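Uncharacterized protein (PDB 1ZSO) is of unknown function but probably binds zinc. Local coordinates at residues C91-E94 / E95-N99. Numbering follows the deposited sequence.
Sequences CSYE and EVNNN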
ATOM      1  N   CYS B  91     -13.861  -3.640 -16.460  1.00 28.33           N
ATOM      2  CA  CYS B  91     -13.517  -4.918 -15.893  1.00 28.63           C
ATOM      3  C   CYS B  91     -14.412  -6.050 -16.336  1.00 27.38           C
ATOM      4  O   CYS B  91     -14.673  -6.937 -15.537  1.00 27.87           O
ATOM      5  CB  CYS B  91     -13.547  -4.850 -14.367  1.00 29.15           C
ATOM      6  SG  CYS B  91     -12.289  -3.800 -13.676  1.00 33.31           S
ATOM      7  N   SER B  92     -14.855  -6.025 -17.590  1.00 26.45           N
ATOM      8  CA  SER B  92     -15.673  -7.076 -18.168  1.00 26.39           C
ATOM      9  C   SER B  92     -15.182  -7.367 -19.602  1.00 26.77           C
ATOM     10  O   SER B  92     -14.831  -6.458 -20.329  1.00 26.02           O
ATOM     11  CB  SER B  92     -17.158  -6.641 -18.182  1.00 27.37           C
ATOM     12  OG  SER B  92     -18.029  -7.754 -18.354  1.00 22.25           O
ATOM     13  N   TYR B  93     -15.137  -8.644 -19.982  1.00 28.13           N
ATOM     14  CA  TYR B  93     -14.819  -9.079 -21.334  1.00 28.12           C
ATOM     15  C   TYR B  93     -15.837 -10.141 -21.703  1.00 29.85           C
ATOM     16  O   TYR B  93     -16.074 -11.099 -20.982  1.00 29.64           O
ATOM     17  CB  TYR B  93     -13.396  -9.626 -21.341  1.00 29.12           C
ATOM     18  CG  TYR B  93     -12.743  -9.910 -22.694  1.00 26.92           C
ATOM     19  CD1 TYR B  93     -12.180  -8.900 -23.439  1.00 25.29           C
ATOM     20  CD2 TYR B  93     -12.622 -11.223 -23.172  1.00 31.03           C
ATOM     21  CE1 TYR B  93     -11.546  -9.171 -24.625  1.00 27.68           C
ATOM     22  CE2 TYR B  93     -12.000 -11.513 -24.385  1.00 27.28           C
ATOM     23  CZ  TYR B  93     -11.469 -10.491 -25.110  1.00 27.78           C
ATOM     24  OH  TYR B  93     -10.838 -10.768 -26.318  1.00 27.22           O
ATOM     25  N   GLU B  94     -16.483  -9.958 -22.831  1.00 32.79           N
ATOM     26  CA  GLU B  94     -17.708 -10.687 -23.084  1.00 33.90           C
ATOM     27  C   GLU B  94     -17.566 -11.519 -24.347  1.00 33.19           C
ATOM     28  O   GLU B  94     -16.627 -11.344 -25.105  1.00 31.07           O
ATOM     29  CB  GLU B  94     -18.871  -9.683 -23.147  1.00 34.07           C
ATOM     30  CG  GLU B  94     -19.061  -8.924 -21.810  1.00 35.56           C
ATOM     31  CD  GLU B  94     -19.634  -7.519 -21.962  1.00 37.69           C
ATOM     32  OE1 GLU B  94     -20.441  -7.309 -22.911  1.00 44.55           O
ATOM     33  OE2 GLU B  94     -19.293  -6.627 -21.129  1.00 40.47           O
ATOM     34  N   GLU B  95     -18.484 -12.460 -24.528  1.00 33.05           N
ATOM     35  CA  GLU B  95     -18.465 -13.362 -25.678  1.00 33.74           C
ATOM     36  C   GLU B  95     -18.191 -12.606 -26.983  1.00 32.93           C
ATOM     37  O   GLU B  95     -17.348 -13.006 -27.807  1.00 33.78           O
ATOM     38  CB  GLU B  95     -19.809 -14.083 -25.758  1.00 33.53           C
ATOM     39  CG  GLU B  95     -19.936 -15.179 -26.793  1.00 33.66           C
ATOM     40  CD  GLU B  95     -21.255 -15.961 -26.627  1.00 35.77           C
ATOM     41  OE1 GLU B  95     -22.025 -15.626 -25.685  1.00 40.37           O
ATOM     42  OE2 GLU B  95     -21.527 -16.904 -27.420  1.00 33.31           O
ATOM     43  N   VAL B  96     -18.901 -11.503 -27.159  1.00 31.26           N
ATOM     44  CA  VAL B  96     -18.808 -10.739 -28.376  1.00 29.43           C
ATOM     45  C   VAL B  96     -17.387 -10.212 -28.646  1.00 28.66           C
ATOM     46  O   VAL B  96     -17.027  -9.952 -29.801  1.00 26.78           O
ATOM     47  CB  VAL B  96     -19.848  -9.586 -28.376  1.00 29.61           C
ATOM     48  CG1 VAL B  96     -19.437  -8.437 -27.435  1.00 28.32           C
ATOM     49  CG2 VAL B  96     -20.064  -9.073 -29.801  1.00 29.14           C
ATOM     50  N   ASN B  97     -16.575 -10.070 -27.595  1.00 28.70           N
ATOM     51  CA  ASN B  97     -15.202  -9.577 -27.745  1.00 29.06           C
ATOM     52  C   ASN B  97     -14.215 -10.711 -27.970  1.00 29.42           C
ATOM     53  O   ASN B  97     -12.990 -10.511 -27.922  1.00 28.47           O
ATOM     54  CB  ASN B  97     -14.741  -8.795 -26.489  1.00 31.05           C
ATOM     55  CG  ASN B  97     -15.793  -7.827 -25.976  1.00 32.74           C
ATOM     56  OD1 ASN B  97     -16.169  -7.865 -24.783  1.00 35.73           O
ATOM     57  ND2 ASN B  97     -16.291  -6.962 -26.871  1.00 25.97           N
ATOM     58  N   ASN B  98     -14.743 -11.916 -28.165  1.00 29.78           N
ATOM     59  CA  ASN B  98     -13.901 -13.081 -28.315  1.00 29.62           C
ATOM     60  C   ASN B  98     -12.747 -12.844 -29.308  1.00 29.59           C
ATOM     61  O   ASN B  98     -12.953 -12.519 -30.504  1.00 26.83           O
ATOM     62  CB  ASN B  98     -14.734 -14.303 -28.739  1.00 29.48           C
ATOM     63  CG  ASN B  98     -13.894 -15.572 -28.817  1.00 30.30           C
ATOM     64  OD1 ASN B  98     -12.949 -15.751 -28.043  1.00 30.59           O
ATOM     65  ND2 ASN B  98     -14.227 -16.453 -29.758  1.00 34.59           N
ATOM     66  N   ASN B  99     -11.537 -13.014 -28.785  1.00 29.72           N
ATOM     67  CA  ASN B  99     -10.299 -12.807 -29.536  1.00 31.11           C
ATOM     68  C   ASN B  99     -10.033 -11.395 -30.059  1.00 30.38           C
ATOM     69  O   ASN B  99      -9.221 -11.210 -30.981  1.00 29.28           O
ATOM     70  CB  ASN B  99     -10.134 -13.838 -30.665  1.00 31.78           C
ATOM     71  CG  ASN B  99      -8.901 -14.745 -30.448  1.00 37.34           C
ATOM     72  OD1 ASN B  99      -8.090 -14.545 -29.500  1.00 38.62           O
ATOM     73  ND2 ASN B  99      -8.743 -15.732 -31.331  1.00 38.52           N
TER
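Asn97 and Glu94 are joined by two reciprocal hydrogen bonds that bracket the bend where strand 92-94 ends. Glu94 N donates to Asn97 OD1 over 2.9 Å, nearly straight at the hydrogen (157°). In return Asn97 N donates to Glu94 O at 2.8 Å, approaching from above the carbonyl plane; this bond between residues three apart closes a beta-turn over Glu94-Asn97, whose central residues Glu95 and Val96 have helical backbone angles, as befits the 3-10 segment 95-97. With chi1 at -45°, the amide of Asn97 lies beside its own backbone N, which lets OD1 reach back to the strand. Two donors, Glu94 N and Arg102 NH1, grip OD1 and restrain the rotation of the amide. One step further on, Asn98 N bonds to Glu95 O at 2.8 Å, adding a second, overlapping turn.

Packing is centred on the Tyr93 ring. Asn97 CB sits over one face, offset toward the rim, in a CH-pi contact 4.0 Å from the ring centroid, while ring and amide planes stand 48° apart. Tyr93 OH runs on past this methylene to lie 2.7 Å from Asn97 O, and hydrogen-bonds to Glu100 O in the following loop and to Ala18 N of strand 9-21.

Strand 92-94 is an edge of the four-stranded antiparallel sheet, pairing with strand 23-27 through Tyr93 and Leu26. Beyond the turn, the chain leads into strand 102-110 of the six-stranded sheet, and Asn98 OD1 accepts from Leu20 N of strand 9-21.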